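Local coordinates for sugar ABC transporter, sugar-binding protein (Streptococcus pneumoniae, PDB 2HEU) that probably captures sugars, most likely of the raffinose type, outside the cell and delivers them to an ABC transporter, at residues E36-R39 against D40-E44; M315-P318 against E319-Q322; G59-L62 against K63-L67; N107-A110 against E111-A114. One frame throughout, in Å; residues are numbered along the deposited sequence. Where two conformers were deposited one is given.

Interaction 1: residues E36-R39 against D40-E44; sequences EITR and DFEKE
D40 N donates to E36 O across one helical turn at 3.0 Å, and the D40 carboxylate turns back over the same carbonyl. With D40 CG anti to the carbonyl carbon (chi1 -63°), OD1 is brought close enough for one water to join them: the water donates to E36 O at 2.9 Å and to D40 OD1 at 2.7 Å. E36 O is thus gripped twice, by an amide and by a water. The other oxygen, D40 OD2, is held by a salt bridge to K323, so both ends of the carboxylate have a partner, which should restrain its rotation. Two residues on, E42 N bonds T38 O at 2.9 Å, and the E42 side chain runs back past T38 and R39: its CG lies 3.3 Å from T38 O, while OE2 passes the T38 methyl CG2 at 4.1 Å. E42 OE1 passes across R39 CG at 4.0 Å, with the charged ends apart. This is the end of helix 31-44, the crossover helix of the beta-alpha-beta unit made with strands 19-24 and 48-53. E42 OE2 accepts from V50 N, tying the helix to strand 48-53, and T38 OG1 bonds L34 O inside the helix, which leaves CG2, anti to the backbone N, beside the E42 carboxylate. F41 CB sits 3.4 Å from T38 O, and its ring meets F311 and Y314 of helix 305-315 edge-to-face.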
loop_
_atom_site.group_PDB
_atom_site.type_symbol
_atom_site.label_atom_id
_atom_site.label_comp_id
_atom_site.label_asym_id
_atom_site.label_seq_id
_atom_site.Cartn_x
_atom_site.Cartn_y
_atom_site.Cartn_z
ATOM N N GLU A 36 8.169 -17.504 -14.602
ATOM C CA GLU A 36 7.655 -17.637 -15.930
ATOM C C GLU A 36 8.027 -16.487 -16.844
ATOM O O GLU A 36 8.575 -16.714 -17.903
ATOM C CB GLU A 36 6.110 -17.778 -15.907
ATOM C CG GLU A 36 5.662 -19.166 -15.411
ATOM C CD GLU A 36 4.142 -19.255 -15.150
ATOM O OE1 GLU A 36 3.413 -18.238 -15.232
ATOM O OE2 GLU A 36 3.692 -20.360 -14.814
ATOM N N ILE A 37 7.752 -15.248 -16.406
ATOM C CA ILE A 37 8.147 -14.043 -17.121
ATOM C C ILE A 37 9.683 -14.072 -17.301
ATOM O O ILE A 37 10.161 -13.639 -18.378
ATOM C CB ILE A 37 7.667 -12.813 -16.330
ATOM C CG1 ILE A 37 6.162 -12.712 -16.412
ATOM C CG2 ILE A 37 8.405 -11.522 -16.846
ATOM C CD1 ILE A 37 5.573 -11.635 -15.438
ATOM N N THR A 38 10.417 -14.492 -16.292
ATOM C CA THR A 38 11.843 -14.570 -16.455
ATOM C C THR A 38 12.247 -15.551 -17.505
ATOM O O THR A 38 13.168 -15.248 -18.298
ATOM C CB THR A 38 12.478 -14.896 -15.040
ATOM O OG1 THR A 38 12.241 -13.770 -14.137
ATOM C CG2 THR A 38 13.988 -15.104 -15.141
ATOM N N ARG A 39 11.611 -16.696 -17.624
ATOM C CA ARG A 39 11.883 -17.578 -18.778
ATOM C C ARG A 39 11.496 -16.963 -20.085
ATOM O O ARG A 39 12.223 -17.181 -21.065
ATOM C CB ARG A 39 11.222 -18.918 -18.534
ATOM C CG ARG A 39 11.930 -19.777 -17.512
ATOM C CD ARG A 39 11.507 -21.214 -17.379
ATOM N NE ARG A 39 10.187 -21.282 -16.843
ATOM C CZ ARG A 39 9.935 -21.337 -15.516
ATOM N NH1 ARG A 39 10.894 -21.405 -14.577
ATOM N NH2 ARG A 39 8.717 -21.406 -15.127
ATOM N N ASP A 40 10.433 -16.187 -20.152
ATOM C CA ASP A 40 10.148 -15.464 -21.361
ATOM C C ASP A 40 11.296 -14.503 -21.737
ATOM O O ASP A 40 11.712 -14.411 -22.918
ATOM C CB ASP A 40 8.857 -14.646 -21.236
ATOM C CG ASP A 40 7.594 -15.488 -21.006
ATOM O OD1 ASP A 40 7.581 -16.698 -21.316
ATOM O OD2 ASP A 40 6.601 -14.887 -20.543
ATOM N N PHE A 41 11.837 -13.802 -20.745
ATOM C CA PHE A 41 12.970 -12.868 -20.953
ATOM C C PHE A 41 14.156 -13.623 -21.483
ATOM O O PHE A 41 14.879 -13.194 -22.393
ATOM C CB PHE A 41 13.254 -12.172 -19.637
ATOM C CG PHE A 41 14.481 -11.313 -19.696
ATOM C CD1 PHE A 41 14.493 -10.091 -20.235
ATOM C CD2 PHE A 41 15.659 -11.793 -19.118
ATOM C CE1 PHE A 41 15.603 -9.305 -20.279
ATOM C CE2 PHE A 41 16.779 -10.968 -19.088
ATOM C CZ PHE A 41 16.794 -9.747 -19.676
ATOM N N GLU A 42 14.442 -14.787 -20.849
ATOM C CA GLU A 42 15.586 -15.643 -21.259
ATOM C C GLU A 42 15.436 -16.197 -22.625
ATOM O O GLU A 42 16.430 -16.411 -23.325
ATOM C CB GLU A 42 15.726 -16.717 -20.251
ATOM C CG GLU A 42 16.288 -16.279 -18.871
ATOM C CD GLU A 42 16.334 -17.331 -17.809
ATOM O OE1 GLU A 42 15.621 -18.366 -17.893
ATOM O OE2 GLU A 42 17.067 -17.173 -16.816
ATOM N N LYS A 43 14.241 -16.488 -23.073
ATOM C CA LYS A 43 14.026 -16.950 -24.446
ATOM C C LYS A 43 14.323 -15.848 -25.457
ATOM O O LYS A 43 14.911 -16.092 -26.505
ATOM C CB LYS A 43 12.617 -17.518 -24.604
ATOM C CG LYS A 43 12.335 -17.877 -26.029
ATOM C CD LYS A 43 10.855 -18.226 -26.341
ATOM C CE LYS A 43 10.432 -19.478 -25.631
ATOM N NZ LYS A 43 9.269 -20.197 -26.196
ATOM N N GLU A 44 13.965 -14.596 -25.108
ATOM C CA GLU A 44 14.266 -13.430 -25.948
ATOM C C GLU A 44 15.763 -13.138 -25.955
ATOM O O GLU A 44 16.266 -12.555 -26.912
ATOM C CB GLU A 44 13.413 -12.254 -25.525
ATOM C CG GLU A 44 13.632 -11.014 -26.316
ATOM C CD GLU A 44 12.402 -10.080 -26.184
ATOM O OE1 GLU A 44 11.239 -10.499 -26.386
ATOM O OE2 GLU A 44 12.645 -8.946 -25.960
HETATM O O HOH W 1 7.200 -18.690 -19.464
#

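Interaction 2: residues M315-P318 against E319-Q322; sequences MTRP and EVMQ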
loop_
_atom_site.group_PDB
_atom_site.type_symbol
_atom_site.label_atom_id
_atom_site.label_comp_id
_atom_site.label_asym_id
_atom_site.label_seq_id
_atom_site.Cartn_x
_atom_site.Cartn_y
_atom_site.Cartn_z
ATOM N N MET A 315 10.122 -5.745 -18.017
ATOM C CA MET A 315 8.930 -5.727 -17.184
ATOM C C MET A 315 8.071 -4.501 -17.398
ATOM O O MET A 315 6.868 -4.517 -17.040
ATOM C CB MET A 315 9.363 -5.883 -15.721
ATOM C CG MET A 315 8.216 -6.209 -14.747
ATOM S SD MET A 315 7.807 -7.922 -14.901
ATOM C CE MET A 315 6.761 -7.475 -15.012
ATOM N N THR A 316 8.638 -3.399 -17.908
ATOM C CA THR A 316 7.853 -2.206 -18.229
ATOM C C THR A 316 7.007 -2.328 -19.522
ATOM O O THR A 316 6.223 -1.444 -19.800
ATOM C CB THR A 316 8.691 -0.954 -18.291
ATOM O OG1 THR A 316 9.533 -0.978 -19.501
ATOM C CG2 THR A 316 9.550 -0.619 -17.088
ATOM N N ARG A 317 7.257 -3.369 -20.308
ATOM C CA ARG A 317 6.498 -3.528 -21.535
ATOM C C ARG A 317 5.057 -3.939 -21.198
ATOM O O ARG A 317 4.859 -4.796 -20.339
ATOM C CB ARG A 317 7.120 -4.630 -22.391
ATOM C CG ARG A 317 8.502 -4.290 -22.859
ATOM C CD ARG A 317 9.111 -5.412 -23.626
ATOM N NE ARG A 317 10.465 -5.127 -23.983
ATOM C CZ ARG A 317 11.226 -5.892 -24.760
ATOM N NH1 ARG A 317 10.691 -7.022 -25.234
ATOM N NH2 ARG A 317 12.467 -5.595 -24.946
ATOM N N PRO A 318 4.037 -3.375 -21.848
ATOM C CA PRO A 318 2.666 -3.698 -21.452
ATOM C C PRO A 318 2.326 -5.105 -21.535
ATOM O O PRO A 318 1.670 -5.626 -20.640
ATOM C CB PRO A 318 1.830 -2.863 -22.450
ATOM C CG PRO A 318 2.696 -2.170 -23.297
ATOM C CD PRO A 318 4.114 -2.353 -22.903
ATOM N N GLU A 319 2.807 -5.828 -22.582
ATOM C CA GLU A 319 2.426 -7.202 -22.701
ATOM C C GLU A 319 3.139 -8.165 -21.720
ATOM O O GLU A 319 2.735 -9.307 -21.529
ATOM C CB GLU A 319 2.754 -7.634 -24.189
ATOM C CG GLU A 319 4.252 -7.621 -24.614
ATOM C CD GLU A 319 4.844 -6.266 -24.990
ATOM O OE1 GLU A 319 4.149 -5.235 -24.911
ATOM O OE2 GLU A 319 5.957 -6.253 -25.591
ATOM N N VAL A 320 4.197 -7.667 -21.135
ATOM C CA VAL A 320 4.886 -8.430 -20.064
ATOM C C VAL A 320 4.236 -8.140 -18.693
ATOM O O VAL A 320 3.808 -9.087 -18.033
ATOM C CB VAL A 320 6.398 -8.100 -19.992
ATOM C CG1 VAL A 320 7.065 -8.861 -18.928
ATOM C CG2 VAL A 320 7.052 -8.422 -21.392
ATOM N N MET A 321 4.075 -6.879 -18.391
ATOM C CA MET A 321 3.384 -6.462 -17.186
ATOM C C MET A 321 2.012 -7.093 -17.135
ATOM O O MET A 321 1.525 -7.490 -16.059
ATOM C CB MET A 321 3.394 -4.950 -17.036
ATOM C CG MET A 321 2.728 -4.471 -15.736
ATOM S SD MET A 321 3.847 -4.916 -14.343
ATOM C CE MET A 321 2.665 -5.384 -13.244
ATOM N N GLN A 322 1.315 -7.218 -18.304
ATOM C CA GLN A 322 0.012 -7.826 -18.305
ATOM C C GLN A 322 -0.009 -9.221 -17.659
ATOM O O GLN A 322 -0.981 -9.589 -16.987
ATOM C CB GLN A 322 -0.512 -7.962 -19.731
ATOM C CG GLN A 322 -2.007 -8.297 -19.857
ATOM C CD GLN A 322 -2.886 -7.136 -19.532
ATOM O OE1 GLN A 322 -3.746 -7.164 -18.554
ATOM N NE2 GLN A 322 -2.691 -6.089 -20.228
HETATM O O HOH W 2 7.934 -8.097 -25.453
#
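A tight turn links helix 305-315 to helix 318-328, and R317 takes the N-cap position of the second helix, with P318 as its first residue. R317 O receives the M321 amide N at 3.0 Å, nearly straight on (C=O...N 174°), and a weak bond from V320 N. Q322 N follows with a bond to P318 O at 2.8 Å. At the start of the second helix, E319 folds back over the turn: CG stands between its backbone N and carbonyl carbon (chi1 64°), and the bend at chi2 lays the carboxylate against R317 CB and the proline ring, with OE1 3.5 Å from P318 CD. E319 OE2 does not touch the guanidinium; a water at the guanidinium edge, in its plane, accepts from R317 NH1 and donates to OE2 at 2.7 Å. The same NH1 forms a salt bridge with E44, and NH2 one with E313. On the buried side V320 CG1 lies 4.0 Å from M315 CA and M321 CB 3.5 Å from M315 O; V320 CG2 meets R317 CB. The arrangement is a tight junction of two consecutive helices, its N-cap residue followed by proline at N1, where the missing amide hydrogen costs nothing.

Interaction 3: residues G59-L62 against K63-L67; sequences GEVL and KTRVL
E60 and K63 meet at an angle, one turn of helix 58-67 apart, and their charged ends close a salt bridge. The lysine chain is extended beyond CG and runs back along the helix, passing G59 O with its own CG at 3.4 Å, while E60 bends at chi2 (-62°) so that its carboxylate turns toward the ammonium. K63 NZ then reaches E60 OE2 at 2.8 Å on the syn side, 19° out of the carboxylate plane. The second oxygen is used differently: a water donates to E60 OE1 and to E60 O, and accepts from T64 OG1 at 3.1 Å. This water joins side chain, backbone and the next turn, so the carboxylate is held from both oxygens, which should limit its rotation.

On another side of the helix V61 and R65 cross, the valine methyl CG1 resting on the arginine methylene CD at 3.9 Å; R65 CG also passes V61 O at 3.3 Å, before the chain bends at chi3. L62 and V66 form a second i, i+4 pair, L62 CD1 meeting V66 CG2 at 4.2 Å. Beneath these pairs runs regular alpha-helical bonding, as in V66 N to L62 O at 2.8 Å.

L62 faces inward on F24 of strand 19-24, and with K63 and V66 it touches W87 of helix 82-89. Besides E60, K63 NZ has a long, weak ion pair with E83 of that helix, whereas the R65 guanidinium is fixed by salt bridges to D70 and to E22 of strand 19-24.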
loop_
_atom_site.group_PDB
_atom_site.type_symbol
_atom_site.label_atom_id
_atom_site.label_comp_id
_atom_site.label_asym_id
_atom_site.label_seq_id
_atom_site.Cartn_x
_atom_site.Cartn_y
_atom_site.Cartn_z
ATOM N N GLY A 59 13.759 -8.699 3.901
ATOM C CA GLY A 59 14.197 -7.298 4.211
ATOM C C GLY A 59 15.416 -7.274 5.094
ATOM O O GLY A 59 16.287 -6.438 4.883
ATOM N N GLU A 60 15.554 -8.149 6.040
ATOM C CA GLU A 60 16.732 -8.203 6.932
ATOM C C GLU A 60 17.903 -8.722 6.161
ATOM O O GLU A 60 19.019 -8.255 6.339
ATOM C CB GLU A 60 16.484 -8.982 8.170
ATOM C CG GLU A 60 15.452 -8.331 9.032
ATOM C CD GLU A 60 15.924 -6.955 9.486
ATOM O OE1 GLU A 60 17.138 -6.743 9.916
ATOM O OE2 GLU A 60 15.140 -6.052 9.313
ATOM N N VAL A 61 17.666 -9.768 5.319
ATOM C CA VAL A 61 18.767 -10.323 4.511
ATOM C C VAL A 61 19.290 -9.192 3.603
ATOM O O VAL A 61 20.494 -9.051 3.417
ATOM C CB VAL A 61 18.306 -11.563 3.729
ATOM C CG1 VAL A 61 19.380 -11.943 2.721
ATOM C CG2 VAL A 61 17.999 -12.741 4.727
ATOM N N LEU A 62 18.439 -8.413 2.980
ATOM C CA LEU A 62 18.880 -7.335 2.113
ATOM C C LEU A 62 19.746 -6.380 2.864
ATOM O O LEU A 62 20.761 -5.907 2.354
ATOM C CB LEU A 62 17.708 -6.688 1.449
ATOM C CG LEU A 62 18.004 -5.628 0.407
ATOM C CD1 LEU A 62 18.793 -6.198 -0.762
ATOM C CD2 LEU A 62 16.692 -5.003 -0.090
ATOM N N LYS A 63 19.344 -5.994 4.087
ATOM C CA LYS A 63 20.164 -5.113 4.887
ATOM C C LYS A 63 21.528 -5.707 5.109
ATOM O O LYS A 63 22.564 -4.998 4.990
ATOM C CB LYS A 63 19.498 -4.780 6.201
ATOM C CG LYS A 63 18.226 -3.985 6.124
ATOM C CD LYS A 63 17.562 -3.782 7.436
ATOM C CE LYS A 63 16.194 -3.162 7.416
ATOM N NZ LYS A 63 15.608 -3.349 8.791
ATOM N N THR A 64 21.607 -6.971 5.455
ATOM C CA THR A 64 22.895 -7.644 5.731
ATOM C C THR A 64 23.744 -7.592 4.494
ATOM O O THR A 64 24.969 -7.333 4.558
ATOM C CB THR A 64 22.663 -9.051 6.198
ATOM O OG1 THR A 64 21.939 -9.025 7.461
ATOM C CG2 THR A 64 23.973 -9.847 6.346
ATOM N N ARG A 65 23.130 -7.894 3.341
ATOM C CA ARG A 65 23.858 -8.006 2.090
ATOM C C ARG A 65 24.358 -6.621 1.660
ATOM O O ARG A 65 25.482 -6.513 1.192
ATOM C CB ARG A 65 23.063 -8.734 1.007
ATOM C CG ARG A 65 22.805 -10.202 1.317
ATOM C CD ARG A 65 22.170 -10.936 0.216
ATOM N NE ARG A 65 22.891 -10.833 -1.047
ATOM C CZ ARG A 65 22.423 -11.167 -2.203
ATOM N NH1 ARG A 65 21.266 -11.795 -2.285
ATOM N NH2 ARG A 65 23.150 -10.971 -3.293
ATOM N N VAL A 66 23.512 -5.597 1.795
ATOM C CA VAL A 66 23.958 -4.284 1.393
ATOM C C VAL A 66 25.117 -3.828 2.247
ATOM O O VAL A 66 26.120 -3.283 1.763
ATOM C CB VAL A 66 22.809 -3.232 1.448
ATOM C CG1 VAL A 66 23.311 -1.819 1.279
ATOM C CG2 VAL A 66 21.816 -3.580 0.416
ATOM N N LEU A 67 24.960 -3.915 3.539
ATOM C CA LEU A 67 26.023 -3.354 4.295
ATOM C C LEU A 67 27.339 -4.220 3.981
ATOM O O LEU A 67 28.429 -3.585 3.897
ATOM C CB LEU A 67 25.555 -3.181 5.753
ATOM C CG LEU A 67 24.438 -2.185 6.300
ATOM C CD1 LEU A 67 24.870 -0.690 6.322
ATOM C CD2 LEU A 67 22.899 -2.378 5.803
HETATM O O HOH W 3 19.802 -7.280 8.910
#

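Interaction 4: residues N107-A110 against E111-A114; sequences NGYA and EKYA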
loop_
_atom_site.group_PDB
_atom_site.type_symbol
_atom_site.label_atom_id
_atom_site.label_comp_id
_atom_site.label_asym_id
_atom_site.label_seq_id
_atom_site.Cartn_x
_atom_site.Cartn_y
_atom_site.Cartn_z
ATOM N N ASN A 107 2.457 9.300 -15.277
ATOM C CA ASN A 107 2.950 10.661 -15.021
ATOM C C ASN A 107 3.074 10.903 -13.513
ATOM O O ASN A 107 2.108 10.766 -12.769
ATOM C CB ASN A 107 1.945 11.635 -15.564
ATOM C CG ASN A 107 2.006 11.819 -17.022
ATOM O OD1 ASN A 107 2.881 11.254 -17.675
ATOM N ND2 ASN A 107 1.146 12.659 -17.545
ATOM N N GLY A 108 4.254 11.365 -13.100
ATOM C CA GLY A 108 4.408 11.871 -11.724
ATOM C C GLY A 108 4.572 10.801 -10.660
ATOM O O GLY A 108 4.947 11.139 -9.535
ATOM N N TYR A 109 4.373 9.520 -10.981
ATOM C CA TYR A 109 4.324 8.570 -9.913
ATOM C C TYR A 109 5.692 8.128 -9.398
ATOM O O TYR A 109 5.912 8.081 -8.198
ATOM C CB TYR A 109 3.456 7.365 -10.278
ATOM C CG TYR A 109 3.150 6.527 -9.047
ATOM C CD1 TYR A 109 2.322 7.069 -8.062
ATOM C CD2 TYR A 109 3.745 5.319 -8.725
ATOM C CE1 TYR A 109 2.083 6.475 -6.884
ATOM C CE2 TYR A 109 3.482 4.618 -7.517
ATOM C CZ TYR A 109 2.633 5.230 -6.615
ATOM O OH TYR A 109 2.478 4.601 -5.395
ATOM N N ALA A 110 6.618 7.776 -10.288
ATOM C CA ALA A 110 7.957 7.387 -9.870
ATOM C C ALA A 110 8.586 8.499 -9.038
ATOM O O ALA A 110 9.358 8.243 -8.131
ATOM C CB ALA A 110 8.814 6.981 -11.022
ATOM N N GLU A 111 8.313 9.758 -9.413
ATOM C CA GLU A 111 8.874 10.929 -8.827
ATOM C C GLU A 111 8.470 11.097 -7.345
ATOM O O GLU A 111 9.173 11.792 -6.572
ATOM C CB GLU A 111 8.466 12.165 -9.602
ATOM C CG GLU A 111 8.970 12.258 -11.013
ATOM C CD GLU A 111 8.211 11.567 -12.104
ATOM O OE1 GLU A 111 7.301 10.755 -11.858
ATOM O OE2 GLU A 111 8.483 11.911 -13.300
ATOM N N LYS A 112 7.395 10.448 -6.921
ATOM C CA LYS A 112 6.981 10.487 -5.527
ATOM C C LYS A 112 7.914 9.831 -4.591
ATOM O O LYS A 112 7.764 9.955 -3.363
ATOM C CB LYS A 112 5.588 9.944 -5.375
ATOM C CG LYS A 112 4.616 10.847 -6.102
ATOM C CD LYS A 112 3.216 10.535 -5.873
ATOM C CE LYS A 112 2.330 11.487 -6.739
ATOM N NZ LYS A 112 0.955 11.263 -6.603
ATOM N N TYR A 113 8.888 9.069 -5.145
ATOM C CA TYR A 113 9.912 8.386 -4.379
ATOM C C TYR A 113 11.292 8.905 -4.724
ATOM O O TYR A 113 12.292 8.294 -4.327
ATOM C CB TYR A 113 9.809 6.874 -4.552
ATOM C CG TYR A 113 8.450 6.350 -4.340
ATOM C CD1 TYR A 113 7.981 6.024 -3.088
ATOM C CD2 TYR A 113 7.600 6.151 -5.395
ATOM C CE1 TYR A 113 6.685 5.433 -2.949
ATOM C CE2 TYR A 113 6.323 5.593 -5.287
ATOM C CZ TYR A 113 5.885 5.228 -4.025
ATOM O OH TYR A 113 4.705 4.597 -3.785
ATOM N N ALA A 114 11.375 10.012 -5.448
ATOM C CA ALA A 114 12.688 10.565 -5.836
ATOM C C ALA A 114 13.491 10.892 -4.588
ATOM O O ALA A 114 12.935 11.279 -3.582
ATOM C CB ALA A 114 12.533 11.832 -6.754
HETATM O O HOH W 4 1.309 10.225 -9.903
HETATM O O HOH W 5 6.262 11.960 -15.011
HETATM O O HOH W 6 6.511 8.510 -13.206
#
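Y109 sets its ring anti to the backbone N (chi1 -167°), whereas Y113, four residues on, puts CG anti to the carbonyl carbon (chi1 -50°), and these choices swing the two rings together. They form an offset edge-to-face pair, planes 80° apart and centroids 5.6 Å apart, with the edge of Y113 toward the face of Y109. Y113 CE2 touches Y109 CE2 at 3.7 Å. At the ends of the rings Y113 OH donates to Y109 OH at 2.7 Å; Y113 OH is also bonded to G292 N. The backbone between them makes a short 3-10 turn, with K112 N bonded to Y109 O and Y113 N to A110 O at 3.1 Å, both donors standing above the carbonyl planes. E111 bends at chi2 to bring its carboxylate back to the start of the turn, where two waters carry the bonding: one accepts from G108 N and donates to E111 OE2 at 2.8 Å, the other accepts from A110 N and donates to E111 OE1 at 2.7 Å. In the chain the turn comes after helix 82-89 and before strand 122-123; Y109, A110 and Y113 pack on P123 of that strand, and K112 and Y113 touch V360 of strand 358-360.

Only interactions 1 and 2 touch. E44 OE2 forms a salt bridge with R317 NH1 at 2.8 Å, and I37 CG2 packs on V320 CG1 at 3.6 Å, so helix 31-44 is held against the junction of helices 305-315 and 318-328 by a charged and an apolar contact. Interaction 3 lies apart, its nearest atoms about 15 Å from interaction 1, but side chains of helix 31-44 touch strand 48-53 and those of helix 58-67 touch its parallel neighbour 19-24. Interaction 4 comes within about 10 Å of interaction 2, nearest atoms. The sodium ion, with K103 and E335 at its site, is about 9 Å from the E111 side chain and about 11 Å from that of P318.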